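Local coordinates for protein VESB protease (Vibrio cholerae, PDB 4LK4) that probably cleaves peptide bonds as a secreted, trypsin-like serine endopeptidase of the S1 family that carries an additional Ig-like domain, at residues A86-R91 against Q247-Q252; I104-L109 against D239-H244; D274-T279 against S334-S339; D297-K302 against E309-E314; D328-F333 against R341-I346. The protein carries 1 engineered substitution. All blocks are in the same frame, centred on the assembly; numbering follows the deposited sequence.

Interaction 1 (A86-R91 against Q247-Q252); sequences AQKIYR and QLSYDQ
Tyr90 and Tyr250 illustrate how a tyrosine can join two domains through both its ring and its hydroxyl. With CG of Tyr90 anti to the carbonyl carbon (chi1 -51°), its ring lies slantwise across the other, CE2 over one face of Tyr250 near the rim, 3.7 Å from CE1. Tyr90 OH then takes the N-H of Tyr250 at 2.9 Å (N to OH) and also bonds Glu108, which holds Ser249 OG as well. Gln252 behaves differently. Its chain runs extended from a CG anti to the backbone N (chi1 -163°), and its amide imitates a strand neighbour of Arg91: Arg91 N gives to Gln252 OE1 at 2.9 Å, while Gln252 NE2 gives to Arg91 O at 2.7 Å, a pair that fixes the rotation of the amide. One water accepts from Gln252 N and donates to both Ile89 O and Tyr250 O. Lys88 brings CE to 3.3 Å from Asp251 OD1, yet its NZ stops short of a salt bridge; Asp251 OD2 bonds Thr269 N. In the trypsin-family barrel, residues 86-91, on strand 82-91 beside strand 105-109, run at 91° to residues 248-250, the start of Ig-like strand 248-258, which strand 338-349 flanks.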
# COMPACT_ATOMS: atom_id res chain seq x y z
N ALA A 86 4.76 11.65 4.63
CA ALA A 86 4.60 10.26 4.98
C ALA A 86 5.41 10.01 6.24
O ALA A 86 6.48 10.62 6.43
CB ALA A 86 5.09 9.40 3.84
N GLN A 87 4.91 9.17 7.14
CA GLN A 87 5.75 8.77 8.26
C GLN A 87 5.99 7.27 8.29
O GLN A 87 7.08 6.85 8.71
CB GLN A 87 5.25 9.30 9.60
CG GLN A 87 4.20 8.47 10.30
CD GLN A 87 3.81 9.06 11.66
OE1 GLN A 87 4.38 10.06 12.11
NE2 GLN A 87 2.83 8.42 12.32
N LYS A 88 5.04 6.45 7.85
CA LYS A 88 5.30 5.02 7.68
C LYS A 88 4.72 4.45 6.40
O LYS A 88 3.71 4.92 5.88
CB LYS A 88 4.76 4.23 8.90
CG LYS A 88 5.48 4.49 10.22
CD LYS A 88 6.71 3.61 10.37
CE LYS A 88 7.76 4.12 11.38
NZ LYS A 88 7.23 4.84 12.57
N ILE A 89 5.36 3.42 5.90
CA ILE A 89 4.89 2.66 4.77
C ILE A 89 4.71 1.18 5.17
O ILE A 89 5.58 0.60 5.81
CB ILE A 89 5.85 2.84 3.58
CG1 ILE A 89 5.68 4.28 3.04
CG2 ILE A 89 5.49 1.88 2.44
CD1 ILE A 89 6.64 4.68 1.92
N TYR A 90 3.55 0.61 4.85
CA TYR A 90 3.32 -0.82 5.01
C TYR A 90 3.13 -1.41 3.63
O TYR A 90 2.23 -0.99 2.90
CB TYR A 90 2.10 -1.09 5.90
CG TYR A 90 2.20 -0.34 7.19
CD1 TYR A 90 1.72 0.95 7.31
CD2 TYR A 90 2.85 -0.88 8.26
CE1 TYR A 90 1.87 1.67 8.49
CE2 TYR A 90 2.96 -0.19 9.45
CZ TYR A 90 2.49 1.09 9.56
OH TYR A 90 2.66 1.77 10.76
N ARG A 91 3.98 -2.34 3.24
CA ARG A 91 3.78 -3.05 1.98
C ARG A 91 3.33 -4.46 2.25
O ARG A 91 3.62 -5.01 3.30
CB ARG A 91 5.08 -3.11 1.21
CG ARG A 91 5.67 -1.74 0.89
CD ARG A 91 7.14 -1.92 0.56
NE ARG A 91 7.36 -1.82 -0.87
CZ ARG A 91 8.33 -2.42 -1.56
NH1 ARG A 91 9.20 -3.24 -0.98
NH2 ARG A 91 8.39 -2.19 -2.87
N GLN A 247 -4.53 2.13 13.24
CA GLN A 247 -3.99 3.03 14.29
C GLN A 247 -2.99 2.39 15.25
O GLN A 247 -2.82 2.81 16.40
CB GLN A 247 -5.13 3.71 15.06
CG GLN A 247 -6.12 4.43 14.15
CD GLN A 247 -7.28 5.00 14.94
OE1 GLN A 247 -7.30 6.19 15.24
NE2 GLN A 247 -8.24 4.14 15.30
N LEU A 248 -2.31 1.36 14.73
CA LEU A 248 -1.13 0.79 15.36
C LEU A 248 -0.01 1.08 14.38
O LEU A 248 0.07 0.46 13.32
CB LEU A 248 -1.31 -0.72 15.56
CG LEU A 248 -0.11 -1.51 16.08
CD1 LEU A 248 0.41 -0.86 17.35
CD2 LEU A 248 -0.44 -2.99 16.31
N SER A 249 0.84 2.03 14.73
CA SER A 249 1.95 2.43 13.88
C SER A 249 3.25 1.75 14.28
O SER A 249 3.70 1.83 15.43
CB SER A 249 2.15 3.94 13.95
OG SER A 249 3.27 4.31 13.18
N TYR A 250 3.89 1.14 13.31
CA TYR A 250 5.13 0.45 13.57
C TYR A 250 6.08 0.29 12.36
O TYR A 250 5.68 0.42 11.20
CB TYR A 250 4.80 -0.91 14.13
CG TYR A 250 4.07 -1.82 13.18
CD1 TYR A 250 2.69 -1.68 12.97
CD2 TYR A 250 4.74 -2.81 12.49
CE1 TYR A 250 2.00 -2.53 12.09
CE2 TYR A 250 4.07 -3.65 11.60
CZ TYR A 250 2.70 -3.51 11.41
OH TYR A 250 2.03 -4.39 10.57
N ASP A 251 7.33 -0.02 12.68
CA ASP A 251 8.34 -0.40 11.69
C ASP A 251 8.01 -1.80 11.17
O ASP A 251 8.04 -2.80 11.93
CB ASP A 251 9.75 -0.41 12.32
CG ASP A 251 10.10 0.92 12.98
OD1 ASP A 251 10.07 1.94 12.27
OD2 ASP A 251 10.42 0.96 14.19
N GLN A 252 7.70 -1.88 9.88
CA GLN A 252 7.31 -3.15 9.29
C GLN A 252 8.52 -3.98 8.88
O GLN A 252 8.66 -5.11 9.32
CB GLN A 252 6.44 -2.91 8.07
CG GLN A 252 5.66 -4.14 7.64
CD GLN A 252 5.10 -4.00 6.22
OE1 GLN A 252 5.62 -3.24 5.41
NE2 GLN A 252 4.06 -4.76 5.93
O HOH W 1 6.38 0.55 8.59

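Interaction 2 (I104-L109 against D239-H244); sequences IAIVEL and DWITKH
The indole of Trp240 is sandwiched: Ile104 CG2 lies over one face of the six-membered ring, a CH-pi contact 4.2 Å from its centroid and 18° off the normal, and His244 ND1 lies over the opposite face, toward the rim. The imidazole of His244 is itself covered on both sides, by Trp240 CZ2 on one face and Lys243 CG on the other, and at its edge, in plane, sits the carbonyl carbon of Trp240. A hydrogen bond sets the imidazole's rotation, His244 ND1 giving to Trp240 O at 2.9 Å nearly in the ring plane. That same oxygen takes His244 N from the other face of its carbonyl plane, two donors gripping one acceptor at the end of the helix.

Away from the ring faces, the isoleucine branches do the rest of the packing. Ile106 slides past the indole in the opposite direction, CG1 reaching Trp240 CZ3 at 3.8 Å, and its CG2, anti to the backbone N, touches His244 O at 3.6 Å. Ile104 sends its other branch on to Ile241, CD1 to CG1 4.0 Å, the two chains crossing at about a right angle. No hydrogen bond links the segments. The helix that closes the trypsin-like domain, 238-243, is thereby laid on the outside of barrel strand 105-109, its residues 239-243 at 21° to residues 105-109; strands 50-53 and 82-91 flank that strand, and His92 stacks on Trp240.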
# COMPACT_ATOMS: atom_id res chain seq x y z
N ILE A 104 0.46 -3.94 -3.28
CA ILE A 104 -0.34 -3.03 -2.52
C ILE A 104 0.42 -2.52 -1.32
O ILE A 104 1.24 -3.24 -0.75
CB ILE A 104 -1.64 -3.71 -2.10
CG1 ILE A 104 -2.60 -2.71 -1.46
CG2 ILE A 104 -1.36 -4.89 -1.18
CD1 ILE A 104 -3.99 -3.26 -1.24
N ALA A 105 0.12 -1.27 -0.95
CA ALA A 105 0.79 -0.60 0.15
C ALA A 105 -0.08 0.44 0.80
O ALA A 105 -0.94 1.00 0.17
CB ALA A 105 2.09 0.05 -0.34
N ILE A 106 0.20 0.73 2.07
CA ILE A 106 -0.46 1.81 2.81
C ILE A 106 0.59 2.84 3.17
O ILE A 106 1.67 2.49 3.63
CB ILE A 106 -1.09 1.30 4.13
CG1 ILE A 106 -2.25 0.35 3.85
CG2 ILE A 106 -1.54 2.45 5.02
CD1 ILE A 106 -3.35 0.97 3.02
N VAL A 107 0.27 4.11 2.95
CA VAL A 107 1.10 5.18 3.45
C VAL A 107 0.39 5.76 4.66
O VAL A 107 -0.73 6.22 4.55
CB VAL A 107 1.35 6.27 2.39
CG1 VAL A 107 2.32 7.31 2.91
CG2 VAL A 107 1.88 5.63 1.11
N GLU A 108 1.05 5.68 5.82
CA GLU A 108 0.59 6.30 7.03
C GLU A 108 1.20 7.69 7.04
O GLU A 108 2.40 7.83 6.83
CB GLU A 108 1.11 5.48 8.19
CG GLU A 108 0.68 5.96 9.56
CD GLU A 108 1.40 5.25 10.68
OE1 GLU A 108 1.12 4.04 10.88
OE2 GLU A 108 2.24 5.91 11.36
N LEU A 109 0.38 8.71 7.25
CA LEU A 109 0.78 10.10 7.12
C LEU A 109 1.15 10.70 8.45
O LEU A 109 0.64 10.27 9.46
CB LEU A 109 -0.39 10.89 6.58
CG LEU A 109 -0.88 10.45 5.21
CD1 LEU A 109 -1.86 11.48 4.66
CD2 LEU A 109 0.29 10.30 4.25
N ASP A 239 -9.30 -7.05 4.13
CA ASP A 239 -8.77 -7.39 5.44
C ASP A 239 -7.35 -6.92 5.61
O ASP A 239 -6.96 -6.46 6.70
CB ASP A 239 -8.82 -8.90 5.71
CG ASP A 239 -10.24 -9.42 5.87
OD1 ASP A 239 -11.19 -8.61 5.97
OD2 ASP A 239 -10.40 -10.64 5.86
N TRP A 240 -6.54 -7.05 4.56
CA TRP A 240 -5.15 -6.62 4.68
C TRP A 240 -5.11 -5.12 4.92
O TRP A 240 -4.34 -4.62 5.75
CB TRP A 240 -4.33 -7.04 3.46
CG TRP A 240 -2.91 -6.65 3.58
CD1 TRP A 240 -1.91 -7.39 4.14
CD2 TRP A 240 -2.34 -5.40 3.19
NE1 TRP A 240 -0.73 -6.68 4.11
CE2 TRP A 240 -0.97 -5.45 3.53
CE3 TRP A 240 -2.85 -4.23 2.60
CZ2 TRP A 240 -0.11 -4.39 3.30
CZ3 TRP A 240 -1.99 -3.19 2.38
CH2 TRP A 240 -0.63 -3.28 2.73
N ILE A 241 -5.99 -4.40 4.23
CA ILE A 241 -6.07 -2.95 4.34
C ILE A 241 -6.52 -2.55 5.73
O ILE A 241 -5.96 -1.66 6.34
CB ILE A 241 -7.02 -2.34 3.29
CG1 ILE A 241 -6.41 -2.53 1.90
CG2 ILE A 241 -7.26 -0.85 3.54
CD1 ILE A 241 -7.39 -2.44 0.78
N THR A 242 -7.56 -3.21 6.22
CA THR A 242 -8.09 -2.94 7.55
C THR A 242 -7.00 -3.14 8.58
O THR A 242 -6.84 -2.33 9.47
CB THR A 242 -9.25 -3.88 7.83
OG1 THR A 242 -10.29 -3.57 6.91
CG2 THR A 242 -9.75 -3.75 9.28
N LYS A 243 -6.24 -4.22 8.43
CA LYS A 243 -5.17 -4.55 9.37
C LYS A 243 -4.08 -3.48 9.38
O LYS A 243 -3.48 -3.24 10.43
CB LYS A 243 -4.58 -5.92 9.06
CG LYS A 243 -3.20 -6.14 9.68
CD LYS A 243 -2.65 -7.56 9.53
CE LYS A 243 -1.18 -7.57 9.90
NZ LYS A 243 -0.64 -8.93 10.08
N HIS A 244 -3.83 -2.81 8.25
CA HIS A 244 -2.77 -1.80 8.20
C HIS A 244 -3.26 -0.36 8.22
O HIS A 244 -2.49 0.55 7.97
CB HIS A 244 -1.86 -2.08 7.02
CG HIS A 244 -1.10 -3.36 7.17
ND1 HIS A 244 -1.60 -4.57 6.72
CD2 HIS A 244 0.09 -3.64 7.76
CE1 HIS A 244 -0.75 -5.54 7.05
NE2 HIS A 244 0.28 -5.00 7.66

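Interaction 3 (D274-T279 against S334-S339); sequences DANALT and SYAGGS
Thr279 and Ser334 form the antiparallel pair by which strand 278-283 joins the tip of the hairpin 324-335/338-349 in the Ig-like domain. The main-chain bonding is reciprocal: Thr279 N gives to Ser334 O at 3.0 Å and Ser334 N to Thr279 O at 2.9 Å, so this is a hydrogen-bonded pair. Within the hairpin, Tyr335 to Gly338 make a type I turn closed by bonds between Tyr335 and Gly338 in both directions. The ring of Tyr335 packs on this turn: a first torsion of 76°, with CG wedged between the backbone N and the carbonyl carbon, folds it back so that Gly337 N and Gly338 N both lie over one of its faces.

Apolar contact is modest. Leu278 and Tyr335 lie side by side, pointing the same way, with Leu278 CD1 4.1 Å from Tyr335 CB.

Charge enters through Lys340, which makes a cation-pi contact with Tyr335 and a salt bridge to Asp274 OD2; the carboxylate stands 48° from the ring plane, its OD2 4.1 Å from Tyr335 CE2.

Solvent supplies the last link, where the segments diverge beyond the paired residues: a water donates to Ala277 O and accepts from Ala336 N, each 2.6 Å from the water oxygen.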
# COMPACT_ATOMS: atom_id res chain seq x y z
N ASP A 274 -4.40 4.81 18.68
CA ASP A 274 -5.84 4.72 19.00
C ASP A 274 -6.13 5.36 20.37
O ASP A 274 -5.25 5.42 21.23
CB ASP A 274 -6.31 3.25 18.99
CG ASP A 274 -7.82 3.09 18.60
OD1 ASP A 274 -8.66 3.96 18.95
OD2 ASP A 274 -8.16 2.07 17.94
N ALA A 275 -7.36 5.84 20.55
CA ALA A 275 -7.76 6.52 21.79
C ALA A 275 -7.86 5.54 22.97
O ALA A 275 -7.62 5.92 24.14
CB ALA A 275 -9.07 7.28 21.59
N ASN A 276 -8.19 4.28 22.67
CA ASN A 276 -8.21 3.24 23.69
C ASN A 276 -6.89 2.54 23.87
O ASN A 276 -6.14 2.36 22.92
CB ASN A 276 -9.28 2.21 23.37
CG ASN A 276 -10.65 2.66 23.79
OD1 ASN A 276 -10.86 3.09 24.94
ND2 ASN A 276 -11.60 2.59 22.87
N ALA A 277 -6.62 2.12 25.09
CA ALA A 277 -5.35 1.49 25.42
C ALA A 277 -5.17 0.13 24.74
O ALA A 277 -6.13 -0.60 24.50
CB ALA A 277 -5.23 1.33 26.93
N LEU A 278 -3.92 -0.21 24.47
CA LEU A 278 -3.52 -1.48 23.87
C LEU A 278 -2.81 -2.31 24.92
O LEU A 278 -2.06 -1.76 25.72
CB LEU A 278 -2.53 -1.19 22.75
CG LEU A 278 -2.86 -1.70 21.36
CD1 LEU A 278 -4.11 -1.01 20.84
CD2 LEU A 278 -1.66 -1.44 20.47
N THR A 279 -3.04 -3.63 24.94
CA THR A 279 -2.32 -4.51 25.89
C THR A 279 -1.59 -5.61 25.14
O THR A 279 -2.21 -6.39 24.43
CB THR A 279 -3.25 -5.16 26.93
OG1 THR A 279 -3.97 -4.15 27.64
CG2 THR A 279 -2.45 -5.99 27.94
N SER A 334 -4.41 -6.89 22.59
CA SER A 334 -5.83 -6.90 22.87
C SER A 334 -6.25 -5.48 23.07
O SER A 334 -5.47 -4.68 23.58
CB SER A 334 -6.10 -7.65 24.17
OG SER A 334 -5.51 -8.91 24.12
N TYR A 335 -7.48 -5.16 22.71
CA TYR A 335 -8.03 -3.86 23.05
C TYR A 335 -9.55 -3.97 23.11
O TYR A 335 -10.10 -4.97 22.65
CB TYR A 335 -7.56 -2.79 22.04
CG TYR A 335 -8.23 -2.81 20.68
CD1 TYR A 335 -8.16 -3.94 19.85
CD2 TYR A 335 -8.93 -1.69 20.21
CE1 TYR A 335 -8.76 -3.95 18.60
CE2 TYR A 335 -9.54 -1.70 18.96
CZ TYR A 335 -9.45 -2.83 18.16
OH TYR A 335 -10.04 -2.84 16.91
N ALA A 336 -10.21 -2.98 23.69
CA ALA A 336 -11.68 -2.95 23.73
C ALA A 336 -12.29 -3.52 22.44
O ALA A 336 -13.13 -4.44 22.47
CB ALA A 336 -12.19 -1.54 23.95
N GLY A 337 -11.85 -2.99 21.31
CA GLY A 337 -12.41 -3.36 20.00
C GLY A 337 -12.19 -4.79 19.53
O GLY A 337 -12.89 -5.25 18.64
N GLY A 338 -11.24 -5.51 20.13
CA GLY A 338 -10.93 -6.90 19.74
C GLY A 338 -9.44 -7.16 19.88
O GLY A 338 -8.92 -7.34 21.00
N SER A 339 -8.73 -7.17 18.76
CA SER A 339 -7.28 -7.31 18.80
C SER A 339 -6.63 -6.71 17.59
O SER A 339 -7.27 -6.53 16.59
CB SER A 339 -6.88 -8.77 18.93
OG SER A 339 -7.27 -9.55 17.83
O HOH W 2 -8.58 -1.30 24.88

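Interaction 4 (D297-K302 against E309-E314); sequences DGCSTK and ESCSVE
A disulfide, Cys299 to Cys311, staples the short helix 298-302 to strand 310-319 at one side of the Ig-like domain, and shows how a covalent link is backed by weaker contacts at both ends of the helix. The SG atoms are 2.0 Å apart with a torsion about the S-S bond of 83°, close to the relaxed value. The two cysteines reach it differently: Cys299 holds SG anti to its carbonyl carbon, whereas Cys311 SG stands between the backbone N and the carbonyl carbon (chi1 58°), rising from the strand toward the helix.

At the N-terminal end of the helix, Asp297 has a double role. It forms a non-hydrogen-bonded antiparallel pair with Val313, their side chains alongside each other and Asp297 OD1 3.4 Å from Val313 CG2. It is also the N-cap: Asp297 OD1 accepts Ser300 N at 3.0 Å, from above the carboxylate plane, and Ser300 OG returns a bond to Asp297 O at 2.7 Å. The other carboxylate oxygen bonds Tyr280 OH. Next to it, Gly298 N makes a weak bond to Ser312 O. At the far end Lys302 stretches back, its chain extended beyond CG, to give NZ to Ser310 O at 2.6 Å, nearly in line with the carbonyl bond.

Strand 310-319 runs between strand 292-297, which leads into the helix, and strand 262-272. Leu331 of strand 324-335, across the domain, packs on Cys299 and Val313, so the disulfide borders the core, with Tyr280 of strand 278-283 against Cys299.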
# COMPACT_ATOMS: atom_id res chain seq x y z
N ASP A 297 12.83 -7.05 24.68
CA ASP A 297 11.42 -6.88 24.35
C ASP A 297 10.84 -5.83 25.29
O ASP A 297 10.32 -6.16 26.35
CB ASP A 297 10.66 -8.20 24.50
CG ASP A 297 9.17 -8.10 24.13
OD1 ASP A 297 8.63 -7.00 23.92
OD2 ASP A 297 8.53 -9.15 24.05
N GLY A 298 10.93 -4.57 24.88
CA GLY A 298 10.36 -3.47 25.63
C GLY A 298 8.87 -3.59 25.83
O GLY A 298 8.34 -3.15 26.84
N CYS A 299 8.17 -4.19 24.87
CA CYS A 299 6.72 -4.29 24.98
C CYS A 299 6.35 -5.19 26.15
O CYS A 299 5.32 -4.97 26.77
CB CYS A 299 6.09 -4.80 23.69
SG CYS A 299 6.36 -3.71 22.28
N SER A 300 7.19 -6.17 26.46
CA SER A 300 6.95 -6.99 27.65
C SER A 300 7.26 -6.22 28.94
O SER A 300 6.70 -6.55 29.98
CB SER A 300 7.74 -8.32 27.61
OG SER A 300 9.13 -8.12 27.73
N THR A 301 8.12 -5.21 28.90
CA THR A 301 8.36 -4.38 30.08
C THR A 301 7.19 -3.42 30.30
O THR A 301 6.71 -3.29 31.40
CB THR A 301 9.65 -3.55 29.97
OG1 THR A 301 10.77 -4.41 29.74
CG2 THR A 301 9.87 -2.76 31.26
N LYS A 302 6.76 -2.74 29.25
CA LYS A 302 5.63 -1.81 29.35
C LYS A 302 4.27 -2.53 29.44
O LYS A 302 3.44 -2.15 30.26
CB LYS A 302 5.62 -0.83 28.18
CG LYS A 302 6.82 0.10 28.12
CD LYS A 302 6.54 1.24 27.16
CE LYS A 302 7.79 2.08 26.91
NZ LYS A 302 7.44 3.45 26.45
N GLU A 309 1.74 6.10 23.27
CA GLU A 309 2.82 5.34 23.89
C GLU A 309 3.45 4.32 22.92
O GLU A 309 2.77 3.69 22.11
CB GLU A 309 2.37 4.68 25.19
CG GLU A 309 2.51 5.55 26.44
CD GLU A 309 2.52 4.72 27.73
OE1 GLU A 309 3.38 4.98 28.61
OE2 GLU A 309 1.67 3.81 27.88
N SER A 310 4.76 4.17 23.04
CA SER A 310 5.58 3.31 22.20
C SER A 310 6.26 2.26 23.04
O SER A 310 6.56 2.48 24.20
CB SER A 310 6.69 4.13 21.54
OG SER A 310 6.20 4.90 20.48
N CYS A 311 6.51 1.11 22.43
CA CYS A 311 7.40 0.13 23.00
C CYS A 311 8.20 -0.42 21.85
O CYS A 311 7.76 -0.40 20.71
CB CYS A 311 6.66 -1.00 23.72
SG CYS A 311 5.48 -1.93 22.72
N SER A 312 9.39 -0.90 22.17
CA SER A 312 10.31 -1.34 21.16
C SER A 312 10.77 -2.73 21.48
O SER A 312 10.76 -3.16 22.64
CB SER A 312 11.51 -0.40 21.08
OG SER A 312 11.08 0.93 20.83
N VAL A 313 11.18 -3.42 20.43
CA VAL A 313 11.69 -4.76 20.53
C VAL A 313 12.98 -4.76 19.74
O VAL A 313 13.07 -4.13 18.69
CB VAL A 313 10.69 -5.71 19.88
CG1 VAL A 313 11.34 -7.04 19.56
CG2 VAL A 313 9.49 -5.91 20.79
N GLU A 314 13.98 -5.46 20.25
CA GLU A 314 15.30 -5.49 19.60
C GLU A 314 15.64 -6.94 19.26
O GLU A 314 15.80 -7.77 20.15
CB GLU A 314 16.34 -4.84 20.49
CG GLU A 314 17.58 -4.33 19.77
CD GLU A 314 18.76 -4.05 20.72
OE1 GLU A 314 18.71 -4.36 21.95
OE2 GLU A 314 19.78 -3.53 20.22

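Interaction 5 (D328-F333 against R341-I346); sequences DFELIF and RATSRI
Glu330 pairs across the strands with Thr343, and its side chain can be traced outward atom by atom. Glu330 CB lies 4.0 Å from Ala342 O. Glu330 CG, anti to the backbone N (chi1 -165°), passes Thr343 OG1 at 3.7 Å, and a bend at the next bond turns the carboxylate so that its oxygens part company. Glu330 OE2 takes the hydroxyl of Thr343 at 2.7 Å from OG1, on the anti side and somewhat out of plane; Glu330 OE1 goes to Arg341 NH1 at 2.9 Å, a salt bridge also made on the anti side, with carboxylate and guanidinium planes 76° apart. Thr343 OG1 has a second partner in Lys243 NZ, which lies at the long range of a weak ion pair from Glu330. Ile332 runs beside Arg341, its CG2 over one face of the guanidinium.

All this decorates one side of a beta hairpin, strands 324-335 and 338-349, in the Ig-like domain. Hydrogen-bonded pairs Phe329-Ser344 and Leu331-Ala342 alternate with non-hydrogen-bonded ones, and these two pairs turn their side chains to the opposite side, where strand 262-272 packs on them. There Ser344 CB sits over the face of Phe329, 3.5 Å from CZ, while Phe268 meets that ring edge-to-face and Tyr270 bonds Ser344 OG.

Asp328 and Arg345 close the charged side with a more regular grip, carboxylate and guanidinium only 18° from coplanar. Arg345 NE gives to Asp328 OD1 at 2.7 Å and Arg345 NH2 to Asp328 OD2 at 2.8 Å, each oxygen accepting on its syn lone pair.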
# COMPACT_ATOMS: atom_id res chain seq x y z
N ASP A 328 9.81 -13.22 9.66
CA ASP A 328 8.62 -12.47 9.99
C ASP A 328 8.13 -12.81 11.38
O ASP A 328 8.00 -13.97 11.73
CB ASP A 328 7.53 -12.81 8.98
CG ASP A 328 7.87 -12.31 7.59
OD1 ASP A 328 8.85 -11.55 7.48
OD2 ASP A 328 7.17 -12.65 6.60
N PHE A 329 7.86 -11.78 12.16
CA PHE A 329 7.32 -11.98 13.50
C PHE A 329 6.18 -11.00 13.75
O PHE A 329 6.11 -9.92 13.16
CB PHE A 329 8.41 -11.83 14.55
CG PHE A 329 9.11 -10.51 14.49
CD1 PHE A 329 10.18 -10.34 13.63
CD2 PHE A 329 8.69 -9.45 15.26
CE1 PHE A 329 10.82 -9.12 13.55
CE2 PHE A 329 9.32 -8.23 15.19
CZ PHE A 329 10.39 -8.06 14.33
N GLU A 330 5.32 -11.38 14.68
CA GLU A 330 4.05 -10.78 14.89
C GLU A 330 3.90 -10.43 16.36
O GLU A 330 4.15 -11.29 17.24
CB GLU A 330 3.00 -11.81 14.50
CG GLU A 330 1.60 -11.28 14.31
CD GLU A 330 0.81 -12.08 13.26
OE1 GLU A 330 -0.02 -12.93 13.66
OE2 GLU A 330 1.03 -11.87 12.04
N LEU A 331 3.53 -9.20 16.66
CA LEU A 331 3.15 -8.84 18.01
C LEU A 331 1.64 -8.66 18.02
O LEU A 331 1.10 -8.00 17.15
CB LEU A 331 3.82 -7.56 18.49
CG LEU A 331 5.26 -7.61 19.00
CD1 LEU A 331 6.25 -7.90 17.88
CD2 LEU A 331 5.59 -6.27 19.65
N ILE A 332 0.98 -9.24 19.02
CA ILE A 332 -0.46 -9.23 19.14
C ILE A 332 -0.90 -8.43 20.37
O ILE A 332 -0.34 -8.61 21.47
CB ILE A 332 -0.98 -10.65 19.34
CG1 ILE A 332 -0.32 -11.61 18.36
CG2 ILE A 332 -2.48 -10.68 19.18
CD1 ILE A 332 -0.55 -13.07 18.72
N PHE A 333 -1.92 -7.60 20.19
CA PHE A 333 -2.43 -6.75 21.26
C PHE A 333 -3.91 -6.91 21.36
O PHE A 333 -4.57 -7.06 20.34
CB PHE A 333 -2.16 -5.29 21.00
CG PHE A 333 -0.72 -4.99 20.75
CD1 PHE A 333 -0.18 -5.11 19.47
CD2 PHE A 333 0.09 -4.55 21.78
CE1 PHE A 333 1.14 -4.82 19.23
CE2 PHE A 333 1.42 -4.25 21.54
CZ PHE A 333 1.95 -4.38 20.26
N ARG A 341 -2.74 -6.78 15.33
CA ARG A 341 -1.53 -7.53 15.06
C ARG A 341 -0.64 -6.67 14.22
O ARG A 341 -1.08 -6.11 13.23
CB ARG A 341 -1.85 -8.83 14.31
CG ARG A 341 -2.65 -9.84 15.13
CD ARG A 341 -3.05 -11.08 14.34
NE ARG A 341 -3.83 -12.04 15.13
CZ ARG A 341 -3.34 -13.14 15.71
NH1 ARG A 341 -2.05 -13.47 15.64
NH2 ARG A 341 -4.15 -13.92 16.40
N ALA A 342 0.61 -6.54 14.62
CA ALA A 342 1.63 -5.96 13.80
C ALA A 342 2.56 -7.08 13.41
O ALA A 342 3.07 -7.82 14.27
CB ALA A 342 2.39 -4.91 14.57
N THR A 343 2.81 -7.18 12.10
CA THR A 343 3.72 -8.17 11.54
C THR A 343 4.92 -7.43 10.95
O THR A 343 4.78 -6.64 10.03
CB THR A 343 2.99 -9.01 10.48
OG1 THR A 343 1.80 -9.53 11.05
CG2 THR A 343 3.79 -10.15 9.99
N SER A 344 6.10 -7.68 11.52
CA SER A 344 7.35 -7.07 11.07
C SER A 344 8.27 -8.10 10.45
O SER A 344 8.00 -9.29 10.54
CB SER A 344 8.06 -6.43 12.24
OG SER A 344 7.27 -5.40 12.80
N ARG A 345 9.34 -7.64 9.82
CA ARG A 345 10.24 -8.50 9.07
C ARG A 345 11.66 -7.99 9.19
O ARG A 345 11.91 -6.81 9.11
CB ARG A 345 9.87 -8.51 7.60
CG ARG A 345 10.97 -9.06 6.69
CD ARG A 345 10.51 -9.22 5.25
NE ARG A 345 9.51 -10.27 5.16
CZ ARG A 345 8.70 -10.48 4.12
NH1 ARG A 345 8.76 -9.70 3.02
NH2 ARG A 345 7.80 -11.46 4.18
N ILE A 346 12.58 -8.90 9.43
CA ILE A 346 13.98 -8.61 9.38
C ILE A 346 14.55 -9.46 8.26
O ILE A 346 14.26 -10.64 8.14
CB ILE A 346 14.68 -8.90 10.71
CG1 ILE A 346 16.11 -8.43 10.67
CG2 ILE A 346 14.63 -10.37 11.09
CD1 ILE A 346 16.70 -8.30 12.04

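Overall arrangement
Together the contacts trace a path from protease-family barrel to Ig-like domain. Interaction 2 is internal to the former; interactions 3, 4 and 5 lie in the latter, and interaction 1 spans the two. Interactions 1 and 2, centres 8 Å apart, share Glu108, whose OE2 is 2.6 Å from Ser249 OG. Interaction 5 meets interaction 1 where Gln252 O lies 2.7 Å from Arg345 N, and interaction 2 through Lys243 NZ, 2.7 Å from Thr343 OG1, adding a further bond between the domains to those of interaction 1. Interaction 3 continues the hairpin of interaction 5. Interaction 4, about 23 Å from interaction 2 between centres, touches interaction 5 through Cys299 SG and Leu331 CD2, 3.8 Å apart.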